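Long-range contacts in uncharacterized protein (PDB 4EBG), which is a secreted staphylococcal protein of unknown function, built on a cystatin-like fold of the NTF2 clan: residues 11-16 with 63-68; 25-30 with 51-56; 31-36 with 91-96. One frame throughout, in Å; residues are numbered along the deposited sequence. Where two conformers were deposited one is given.

Interaction 1: 11-16 with 63-68; sequences KEQNQM and FAYEIK
Tyr65, reaching out from strand 60-68 toward helix 3-23, ends on the amide of Gln13. Its OH donates to Gln13 OE1 at a short 2.6 Å, and the two side chains cross at about a right angle, amide and ring planes 81° apart. The phenol does not follow a lone pair: it approaches from above the carbonyl plane, 63° out of it. OE1 lies in the plane of the Tyr65 ring, at its edge. The same buried amide serves Phe63 by its other end. Gln13 NE2 sits 3.8 Å above the plane of the Phe63 ring, shifted toward the rim, with CE2 3.9 Å from NE2. Gln13 gets there by running CG opposite its backbone N and then bending at chi2 (73°), which turns the amide toward the strand. NE2 also donates to Asn17 OD1, one helical turn on, so bonds at both ends fix the amide's rotation. Glu12 adds aliphatic contact, its CG 4.0 Å from Tyr65 CE2 at the ring edge, while its carboxylate turns from the strand. Helix and strand axes are 11.3 Å apart at closest approach, a gap spanned by these long side chains: the helix lies across the sheet of a cystatin-like fold. Ile49 and Ile51 of strand 46-52 pack on Gln13, Ile74 of strand 71-74 on Phe63 and Tyr65, and Val23 and Lys22 of the second subunit on Gln13 and Phe63.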
loop_
_atom_site.group_PDB
_atom_site.type_symbol
_atom_site.label_atom_id
_atom_site.label_comp_id
_atom_site.label_asym_id
_atom_site.label_seq_id
_atom_site.Cartn_x
_atom_site.Cartn_y
_atom_site.Cartn_z
ATOM N N LYS B 11 -2.850 -6.417 -13.261
ATOM C CA LYS B 11 -2.319 -5.057 -13.428
ATOM C C LYS B 11 -2.672 -4.211 -12.218
ATOM O O LYS B 11 -1.844 -3.461 -11.680
ATOM C CB LYS B 11 -2.872 -4.459 -14.705
ATOM C CG LYS B 11 -2.445 -3.006 -14.894
ATOM C CD LYS B 11 -2.826 -2.478 -16.298
ATOM C CE LYS B 11 -2.544 -1.005 -16.451
ATOM N NZ LYS B 11 -3.554 -0.159 -15.777
ATOM N N GLU B 12 -3.934 -4.288 -11.781
ATOM C CA GLU B 12 -4.396 -3.493 -10.669
ATOM C C GLU B 12 -3.648 -3.924 -9.392
ATOM O O GLU B 12 -3.255 -3.077 -8.610
ATOM C CB GLU B 12 -5.911 -3.632 -10.511
ATOM C CG GLU B 12 -6.476 -2.806 -9.414
ATOM C CD GLU B 12 -6.408 -1.319 -9.648
ATOM O OE1 GLU B 12 -6.205 -0.881 -10.802
ATOM O OE2 GLU B 12 -6.600 -0.590 -8.644
ATOM N N GLN B 13 -3.493 -5.227 -9.174
ATOM C CA GLN B 13 -2.806 -5.684 -8.011
ATOM C C GLN B 13 -1.394 -5.129 -7.984
ATOM O O GLN B 13 -0.888 -4.683 -6.934
ATOM C CB GLN B 13 -2.743 -7.214 -7.961
ATOM C CG GLN B 13 -2.116 -7.743 -6.637
ATOM C CD GLN B 13 -3.001 -7.597 -5.459
ATOM O OE1 GLN B 13 -4.132 -8.023 -5.526
ATOM N NE2 GLN B 13 -2.506 -7.053 -4.351
ATOM N N ASN B 14 -0.697 -5.196 -9.108
ATOM C CA ASN B 14 0.671 -4.682 -9.143
ATOM C C ASN B 14 0.726 -3.159 -8.918
ATOM O O ASN B 14 1.645 -2.680 -8.263
ATOM C CB ASN B 14 1.351 -5.097 -10.444
ATOM C CG ASN B 14 1.911 -6.487 -10.364
ATOM O OD1 ASN B 14 2.698 -6.761 -9.489
ATOM N ND2 ASN B 14 1.510 -7.383 -11.261
ATOM N N GLN B 15 -0.225 -2.421 -9.481
ATOM C CA GLN B 15 -0.277 -0.979 -9.297
ATOM C C GLN B 15 -0.444 -0.666 -7.833
ATOM O O GLN B 15 0.244 0.206 -7.278
ATOM C CB GLN B 15 -1.408 -0.365 -10.124
ATOM C CG GLN B 15 -1.097 -0.264 -11.617
ATOM C CD GLN B 15 -2.267 0.239 -12.425
ATOM O OE1 GLN B 15 -3.414 -0.070 -12.128
ATOM N NE2 GLN B 15 -1.981 1.001 -13.461
HETATM N N MSE B 16 -1.393 -1.321 -7.168
HETATM C CA MSE B 16 -1.582 -1.078 -5.738
HETATM C C MSE B 16 -0.389 -1.507 -4.908
HETATM O O MSE B 16 0.013 -0.830 -4.001
HETATM C CB MSE B 16 -2.844 -1.791 -5.253
HETATM C CG MSE B 16 -4.129 -1.180 -5.834
HETATM SE SE MSE B 16 -5.712 -1.888 -5.028
HETATM C CE MSE B 16 -5.437 -3.628 -5.631
ATOM N N PHE B 63 -7.147 -12.217 -2.478
ATOM C CA PHE B 63 -7.893 -11.003 -2.727
ATOM C C PHE B 63 -8.993 -11.271 -3.733
ATOM O O PHE B 63 -8.776 -12.009 -4.707
ATOM C CB PHE B 63 -6.994 -9.918 -3.312
ATOM C CG PHE B 63 -5.863 -9.542 -2.412
ATOM C CD1 PHE B 63 -6.060 -8.686 -1.310
ATOM C CD2 PHE B 63 -4.609 -10.057 -2.630
ATOM C CE1 PHE B 63 -5.024 -8.375 -0.472
ATOM C CE2 PHE B 63 -3.593 -9.757 -1.782
ATOM C CZ PHE B 63 -3.776 -8.871 -0.736
ATOM N N ALA B 64 -10.187 -10.756 -3.454
ATOM C CA ALA B 64 -11.290 -10.845 -4.366
ATOM C C ALA B 64 -11.472 -9.550 -5.141
ATOM O O ALA B 64 -11.471 -8.462 -4.545
ATOM C CB ALA B 64 -12.594 -11.185 -3.620
ATOM N N TYR B 65 -11.657 -9.663 -6.451
ATOM C CA TYR B 65 -11.930 -8.546 -7.323
ATOM C C TYR B 65 -13.288 -8.746 -7.960
ATOM O O TYR B 65 -13.695 -9.887 -8.283
ATOM C CB TYR B 65 -10.867 -8.453 -8.452
ATOM C CG TYR B 65 -9.531 -7.961 -7.998
ATOM C CD1 TYR B 65 -8.680 -8.750 -7.281
ATOM C CD2 TYR B 65 -9.120 -6.692 -8.296
ATOM C CE1 TYR B 65 -7.462 -8.279 -6.849
ATOM C CE2 TYR B 65 -7.881 -6.213 -7.885
ATOM C CZ TYR B 65 -7.072 -6.997 -7.177
ATOM O OH TYR B 65 -5.854 -6.475 -6.782
ATOM N N GLU B 66 -13.920 -7.623 -8.240
ATOM C CA GLU B 66 -15.101 -7.636 -9.112
ATOM C C GLU B 66 -14.735 -6.957 -10.407
ATOM O O GLU B 66 -13.934 -6.006 -10.425
ATOM C CB GLU B 66 -16.238 -6.871 -8.464
ATOM C CG GLU B 66 -16.764 -7.555 -7.259
ATOM C CD GLU B 66 -17.987 -6.896 -6.727
ATOM O OE1 GLU B 66 -19.088 -7.161 -7.262
ATOM O OE2 GLU B 66 -17.815 -6.104 -5.789
ATOM N N ILE B 67 -15.313 -7.445 -11.496
ATOM C CA ILE B 67 -15.144 -6.818 -12.780
ATOM C C ILE B 67 -16.452 -6.071 -12.994
ATOM O O ILE B 67 -17.520 -6.682 -13.102
ATOM C CB ILE B 67 -14.941 -7.817 -13.914
ATOM C CG1 ILE B 67 -13.706 -8.699 -13.671
ATOM C CG2 ILE B 67 -14.759 -7.085 -15.181
ATOM C CD1 ILE B 67 -12.349 -7.953 -13.451
ATOM N N LYS B 68 -16.366 -4.745 -12.956
ATOM C CA LYS B 68 -17.530 -3.897 -13.139
ATOM C C LYS B 68 -17.202 -2.806 -14.147
ATOM O O LYS B 68 -16.186 -2.141 -14.069
ATOM C CB LYS B 68 -18.001 -3.295 -11.822
ATOM C CG LYS B 68 -18.868 -4.200 -10.979
ATOM C CD LYS B 68 -19.439 -3.421 -9.797
ATOM C CE LYS B 68 -19.687 -4.314 -8.603
ATOM N NZ LYS B 68 -19.572 -3.564 -7.316
#

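Interaction 2: 25-30 with 51-56; sequences NTIKTD and IQLYKD. With PO4 (phosphate ion), chain D.
Ile27 and Tyr54 form a single beta bridge, CA atoms 4.5 Å apart, flanked by two nearly straight bonds, Lys28 N to Leu53 O and Lys55 N to Thr26 O, each 2.8 Å. This is the bond pattern of a non-hydrogen-bonded antiparallel pair, and it ties the loop after the long helix of this cystatin-like fold to the chain leaving strand 46-52, where Gln52 centres an inverse gamma turn. Ile27 turns inward, its CG2 4.3 Å from Leu53 CD1 and its CG1 near Tyr54 CE1. Leu53 CG covers the centre of one face of the Tyr54 ring, which meets Tyr61 edge-to-face. In one of its two conformers the Asp56 carboxylate lies against CB and the methyl of Thr26. Lys28 is stretched out to CE, chi1 to chi3 all near 180°, and lies across Gln52, its CD 3.4 Å from Gln52 O; the bend at chi4 (68°) then brings NZ to a salt bridge with Asp30 OD1. That ammonium also donates to a phosphate, probably from the crystallisation liquor, which Lys32 holds as well. Water 1 closes the group, accepting from Lys28 NZ at 2.7 Å and donating to Gln52 OE1 and to phosphate O1.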
loop_
_atom_site.group_PDB
_atom_site.type_symbol
_atom_site.label_atom_id
_atom_site.label_comp_id
_atom_site.label_asym_id
_atom_site.label_seq_id
_atom_site.Cartn_x
_atom_site.Cartn_y
_atom_site.Cartn_z
ATOM N N ASN B 25 7.944 -1.520 2.597
ATOM C CA ASN B 25 8.826 -1.950 1.513
ATOM C C ASN B 25 9.066 -3.452 1.392
ATOM O O ASN B 25 9.794 -3.885 0.510
ATOM C CB ASN B 25 10.139 -1.149 1.509
ATOM C CG ASN B 25 11.022 -1.451 2.689
ATOM O OD1 ASN B 25 10.773 -2.374 3.456
ATOM N ND2 ASN B 25 12.102 -0.658 2.833
ATOM N N THR B 26 8.430 -4.251 2.237
ATOM C CA THR B 26 8.478 -5.703 2.055
ATOM C C THR B 26 7.435 -6.228 1.072
ATOM O O THR B 26 7.451 -7.418 0.725
ATOM C CB THR B 26 8.310 -6.438 3.368
ATOM O OG1 THR B 26 7.030 -6.136 3.904
ATOM C CG2 THR B 26 9.395 -6.077 4.371
ATOM N N ILE B 27 6.554 -5.374 0.615
ATOM C CA ILE B 27 5.545 -5.751 -0.378
ATOM C C ILE B 27 6.167 -5.997 -1.748
ATOM O O ILE B 27 6.943 -5.207 -2.242
ATOM C CB ILE B 27 4.383 -4.696 -0.435
ATOM C CG1 ILE B 27 3.593 -4.752 0.874
ATOM C CG2 ILE B 27 3.448 -4.916 -1.618
ATOM C CD1 ILE B 27 2.526 -3.692 1.028
ATOM N N LYS B 28 5.807 -7.145 -2.315
ATOM C CA LYS B 28 6.276 -7.567 -3.623
ATOM C C LYS B 28 5.559 -6.841 -4.732
ATOM O O LYS B 28 4.333 -6.783 -4.753
ATOM C CB LYS B 28 6.147 -9.101 -3.757
ATOM C CG LYS B 28 6.674 -9.738 -5.006
ATOM C CD LYS B 28 6.680 -11.263 -4.913
ATOM C CE LYS B 28 7.046 -11.913 -6.264
ATOM N NZ LYS B 28 8.489 -11.605 -6.551
ATOM N N THR B 29 6.323 -6.350 -5.726
ATOM C CA THR B 29 5.786 -5.503 -6.805
ATOM C C THR B 29 5.827 -6.050 -8.234
ATOM O O THR B 29 5.501 -5.347 -9.184
ATOM C CB THR B 29 6.441 -4.125 -6.752
ATOM O OG1 THR B 29 7.824 -4.291 -7.036
ATOM C CG2 THR B 29 6.280 -3.486 -5.356
ATOM N N ASP B 30 6.175 -7.324 -8.349
ATOM C CA ASP B 30 6.295 -8.048 -9.615
ATOM C C ASP B 30 5.520 -9.346 -9.525
ATOM O O ASP B 30 6.054 -10.455 -9.708
ATOM C CB ASP B 30 7.766 -8.260 -10.042
ATOM C CG ASP B 30 8.588 -9.036 -9.058
ATOM O OD1 ASP B 30 8.286 -9.121 -7.834
ATOM O OD2 ASP B 30 9.633 -9.572 -9.534
ATOM N N ILE B 51 -1.609 -14.645 -4.015
ATOM C CA ILE B 51 -0.348 -14.143 -4.475
ATOM C C ILE B 51 0.669 -14.112 -3.343
ATOM O O ILE B 51 0.321 -14.071 -2.163
ATOM C CB ILE B 51 -0.505 -12.703 -5.061
ATOM C CG1 ILE B 51 -0.849 -11.671 -3.997
ATOM C CG2 ILE B 51 -1.469 -12.672 -6.217
ATOM C CD1 ILE B 51 -0.717 -10.250 -4.382
ATOM N N GLN B 52 1.928 -14.064 -3.734
ATOM C CA GLN B 52 3.021 -13.842 -2.780
ATOM C C GLN B 52 3.134 -12.345 -2.483
ATOM O O GLN B 52 3.811 -11.602 -3.156
ATOM C CB GLN B 52 4.358 -14.363 -3.307
ATOM C CG GLN B 52 5.464 -14.295 -2.240
ATOM C CD GLN B 52 6.867 -14.474 -2.818
ATOM O OE1 GLN B 52 7.078 -14.799 -3.996
ATOM N NE2 GLN B 52 7.825 -14.195 -2.013
ATOM N N LEU B 53 2.383 -11.866 -1.492
ATOM C CA LEU B 53 2.259 -10.437 -1.233
ATOM C C LEU B 53 3.562 -9.847 -0.738
ATOM O O LEU B 53 3.830 -8.693 -0.993
ATOM C CB LEU B 53 1.152 -10.222 -0.204
ATOM C CG LEU B 53 0.861 -8.812 0.268
ATOM C CD1 LEU B 53 0.465 -7.878 -0.939
ATOM C CD2 LEU B 53 -0.263 -8.851 1.327
ATOM N N TYR B 54 4.315 -10.626 0.019
ATOM C CA TYR B 54 5.552 -10.157 0.626
ATOM C C TYR B 54 6.763 -10.814 0.021
ATOM O O TYR B 54 6.801 -12.023 -0.170
ATOM C CB TYR B 54 5.491 -10.381 2.112
ATOM C CG TYR B 54 4.345 -9.704 2.798
ATOM C CD1 TYR B 54 4.383 -8.336 3.051
ATOM C CD2 TYR B 54 3.222 -10.422 3.197
ATOM C CE1 TYR B 54 3.333 -7.721 3.711
ATOM C CE2 TYR B 54 2.171 -9.819 3.846
ATOM C CZ TYR B 54 2.228 -8.463 4.082
ATOM O OH TYR B 54 1.164 -7.872 4.721
ATOM N N LYS B 55 7.794 -10.005 -0.238
ATOM C CA LYS B 55 8.989 -10.521 -0.881
ATOM C C LYS B 55 9.700 -11.548 0.021
ATOM O O LYS B 55 10.334 -12.492 -0.504
ATOM C CB LYS B 55 9.935 -9.378 -1.271
ATOM C CG LYS B 55 9.416 -8.432 -2.323
ATOM C CD LYS B 55 10.417 -7.293 -2.520
ATOM C CE LYS B 55 10.660 -6.533 -1.223
ATOM N NZ LYS B 55 11.702 -5.476 -1.435
ATOM N N ASP B 56 9.557 -11.372 1.332
ATOM C CA ASP B 56 10.241 -12.181 2.345
ATOM C C ASP B 56 9.288 -13.128 3.106
ATOM O O ASP B 56 9.534 -13.480 4.246
ATOM C CB ASP B 56 11.019 -11.270 3.313
ATOM C CG ASP B 56 10.154 -10.161 3.944
ATOM O OD1 ASP B 56 8.968 -9.990 3.571
ATOM O OD2 ASP B 56 10.668 -9.440 4.835
HETATM P P PO4 D . 10.404 -14.189 -8.484
HETATM O O1 PO4 D . 10.197 -15.158 -7.317
HETATM O O2 PO4 D . 10.723 -15.075 -9.623
HETATM O O3 PO4 D . 9.112 -13.402 -8.634
HETATM O O4 PO4 D . 11.603 -13.294 -8.070
HETATM O O HOH W 1 9.747 -13.431 -4.954
#

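Interaction 3: 31-36 with 91-96; sequences IKQEDS and YEDENV. With PO4 (phosphate ion), chain D.
Tyr91 meets Gln33 from the opposite direction, the amide nitrogen NE2 standing at the edge of the phenol ring, 3.3 Å from Tyr91 OH. The angle there is too poor for a hydrogen bond; the amide is turned to Asp93 instead. Gln33 is fully extended, CG opposite its backbone N (chi1 179°), and crosses Asp93 at about a right angle. NE2 donates to Asp93 OD2 at 3.0 Å, on the anti lone pair, with the amide and carboxylate planes 62° apart. Gln33 OE1 takes a bond from Gln3 NE2, so both ends of the amide are engaged. Water 2 lies between the backbone oxygens of Asp93 and Gln33. Strand 91-94 is an edge strand of the chain's antiparallel sheet in this cystatin-like fold and pairs with strand 37-41, so the short 3-10 turn at 33-34, just ahead of that neighbour, comes to lie beside its C-terminal end. Past Glu94, the side chain of Asn95 folds back over this turn. Its ND2 donates to Ser36 O at 2.9 Å, in both the carbonyl and amide planes, and also to Asp93 OD1, met from above the carboxylate plane; the two bonds fix the amide's orientation. Asn95 N adds a weak bond to the same Ser36 O. Glu34 O presses close to Asn95 CG, at 3.1 Å. The turn is braced from within, since Ser36 OG and Asp35 N reach Lys32 O from opposite faces. Val96 lays CG2 against Asp35 O, at 3.4 Å, while its N bonds to Asn37 OD1.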
loop_
_atom_site.group_PDB
_atom_site.type_symbol
_atom_site.label_atom_id
_atom_site.label_comp_id
_atom_site.label_asym_id
_atom_site.label_seq_id
_atom_site.Cartn_x
_atom_site.Cartn_y
_atom_site.Cartn_z
ATOM N N ILE B 31 4.228 -9.205 -9.253
ATOM C CA ILE B 31 3.338 -10.331 -9.083
ATOM C C ILE B 31 3.034 -10.891 -10.478
ATOM O O ILE B 31 2.637 -10.132 -11.370
ATOM C CB ILE B 31 2.026 -9.941 -8.372
ATOM C CG1 ILE B 31 2.288 -9.274 -7.000
ATOM C CG2 ILE B 31 1.088 -11.131 -8.262
ATOM C CD1 ILE B 31 3.020 -10.145 -6.001
ATOM N N LYS B 32 3.173 -12.206 -10.605
ATOM C CA LYS B 32 2.947 -12.878 -11.892
ATOM C C LYS B 32 1.889 -13.972 -11.747
ATOM O O LYS B 32 1.938 -14.758 -10.840
ATOM C CB LYS B 32 4.251 -13.489 -12.378
ATOM C CG LYS B 32 5.366 -12.470 -12.647
ATOM C CD LYS B 32 6.724 -13.088 -12.842
ATOM C CE LYS B 32 7.455 -13.481 -11.552
ATOM N NZ LYS B 32 8.002 -12.308 -10.755
ATOM N N GLN B 33 0.994 -14.019 -12.725
ATOM C CA GLN B 33 -0.071 -15.019 -12.740
ATOM C C GLN B 33 0.485 -16.449 -12.643
ATOM O O GLN B 33 -0.088 -17.299 -11.980
ATOM C CB GLN B 33 -0.937 -14.830 -13.977
ATOM C CG GLN B 33 -2.070 -15.830 -14.099
ATOM C CD GLN B 33 -2.935 -15.546 -15.325
ATOM O OE1 GLN B 33 -2.880 -14.472 -15.869
ATOM N NE2 GLN B 33 -3.773 -16.518 -15.718
ATOM N N GLU B 34 1.580 -16.736 -13.342
ATOM C CA GLU B 34 2.117 -18.094 -13.403
ATOM C C GLU B 34 2.777 -18.545 -12.090
ATOM O O GLU B 34 3.057 -19.693 -11.928
ATOM C CB GLU B 34 3.115 -18.258 -14.541
ATOM C CG GLU B 34 4.435 -17.503 -14.337
ATOM C CD GLU B 34 4.477 -16.118 -14.983
ATOM O OE1 GLU B 34 3.368 -15.509 -15.199
ATOM O OE2 GLU B 34 5.633 -15.641 -15.275
ATOM N N ASP B 35 2.948 -17.639 -11.145
ATOM C CA ASP B 35 3.437 -17.940 -9.807
ATOM C C ASP B 35 2.342 -17.758 -8.751
ATOM O O ASP B 35 2.625 -17.721 -7.536
ATOM C CB ASP B 35 4.619 -17.050 -9.465
ATOM C CG ASP B 35 5.834 -17.307 -10.326
ATOM O OD1 ASP B 35 5.977 -18.433 -10.859
ATOM O OD2 ASP B 35 6.643 -16.379 -10.452
ATOM N N SER B 36 1.094 -17.619 -9.200
ATOM C CA SER B 36 -0.020 -17.273 -8.330
ATOM C C SER B 36 -1.141 -18.298 -8.546
ATOM O O SER B 36 -1.030 -19.185 -9.428
ATOM C CB SER B 36 -0.484 -15.871 -8.646
ATOM O OG SER B 36 0.569 -14.914 -8.466
ATOM N N TYR B 91 -13.020 -21.233 -14.021
ATOM C CA TYR B 91 -11.644 -21.225 -14.491
ATOM C C TYR B 91 -10.769 -21.329 -13.276
ATOM O O TYR B 91 -11.020 -20.671 -12.238
ATOM C CB TYR B 91 -11.318 -19.931 -15.237
ATOM C CG TYR B 91 -9.875 -19.693 -15.562
ATOM C CD1 TYR B 91 -9.017 -19.091 -14.629
ATOM C CD2 TYR B 91 -9.326 -20.072 -16.763
ATOM C CE1 TYR B 91 -7.692 -18.806 -14.945
ATOM C CE2 TYR B 91 -7.986 -19.776 -17.080
ATOM C CZ TYR B 91 -7.188 -19.169 -16.149
ATOM O OH TYR B 91 -5.897 -18.873 -16.439
ATOM N N GLU B 92 -9.689 -22.098 -13.393
ATOM C CA GLU B 92 -8.660 -22.247 -12.348
ATOM C C GLU B 92 -7.291 -22.238 -13.023
ATOM O O GLU B 92 -7.071 -22.965 -14.013
ATOM C CB GLU B 92 -8.840 -23.573 -11.578
ATOM C CG GLU B 92 -7.711 -23.921 -10.588
ATOM C CD GLU B 92 -8.020 -25.148 -9.754
ATOM O OE1 GLU B 92 -7.970 -26.278 -10.280
ATOM O OE2 GLU B 92 -8.257 -25.000 -8.535
ATOM N N ASP B 93 -6.344 -21.496 -12.446
ATOM C CA ASP B 93 -4.943 -21.516 -12.818
ATOM C C ASP B 93 -4.180 -21.581 -11.495
ATOM O O ASP B 93 -3.973 -20.563 -10.856
ATOM C CB ASP B 93 -4.597 -20.271 -13.660
ATOM C CG ASP B 93 -3.184 -20.240 -14.169
ATOM O OD1 ASP B 93 -2.432 -21.170 -13.865
ATOM O OD2 ASP B 93 -2.841 -19.257 -14.890
ATOM N N GLU B 94 -3.909 -22.792 -11.039
ATOM C CA GLU B 94 -3.368 -23.054 -9.713
ATOM C C GLU B 94 -1.915 -23.418 -9.824
ATOM O O GLU B 94 -1.580 -24.530 -10.248
ATOM C CB GLU B 94 -4.124 -24.211 -9.051
ATOM C CG GLU B 94 -3.854 -24.409 -7.597
ATOM C CD GLU B 94 -4.624 -23.483 -6.674
ATOM O OE1 GLU B 94 -5.290 -22.540 -7.149
ATOM O OE2 GLU B 94 -4.542 -23.730 -5.458
ATOM N N ASN B 95 -1.045 -22.497 -9.493
ATOM C CA ASN B 95 0.371 -22.709 -9.586
ATOM C C ASN B 95 1.093 -22.916 -8.259
ATOM O O ASN B 95 2.264 -23.294 -8.253
ATOM C CB ASN B 95 1.005 -21.562 -10.316
ATOM C CG ASN B 95 0.495 -21.455 -11.712
ATOM O OD1 ASN B 95 0.784 -22.338 -12.548
ATOM N ND2 ASN B 95 -0.299 -20.429 -11.991
ATOM N N VAL B 96 0.371 -22.723 -7.141
ATOM C CA VAL B 96 0.955 -22.886 -5.809
ATOM C C VAL B 96 0.031 -23.779 -5.021
ATOM O O VAL B 96 -1.094 -23.381 -4.688
ATOM C CB VAL B 96 1.177 -21.546 -5.116
ATOM C CG1 VAL B 96 1.757 -21.799 -3.691
ATOM C CG2 VAL B 96 2.081 -20.638 -5.954
HETATM P P PO4 D . 10.404 -14.189 -8.484
HETATM O O1 PO4 D . 10.197 -15.158 -7.317
HETATM O O2 PO4 D . 10.723 -15.075 -9.623
HETATM O O3 PO4 D . 9.112 -13.402 -8.634
HETATM O O4 PO4 D . 11.603 -13.294 -8.070
HETATM O O HOH W 2 -2.768 -18.067 -11.657
#

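Overall arrangement
Interaction 1 belongs to the core, interaction 2 is partly buried and interaction 3 is a surface contact. All three reach the same antiparallel sheet: 63-68 lies within one strand, 51-56 begins at the end of its neighbour 46-52 and runs on as loop, whereas 91-96 includes an edge strand. The first relies on side chains spanning helix and sheet, the second chiefly on backbone bonds, the third on amide and carboxylate groups. Segments 25-30 and 31-36 are consecutive, and one phosphate joins Lys28 of interaction 2 to Lys32 of interaction 3. Asn14 OD1 of the helix probably bonds Ile31 N, at 2.9 Å, while Ile51 touches Gln13, Phe63 and Ile31. Only interactions 1 and 2 touch the second subunit.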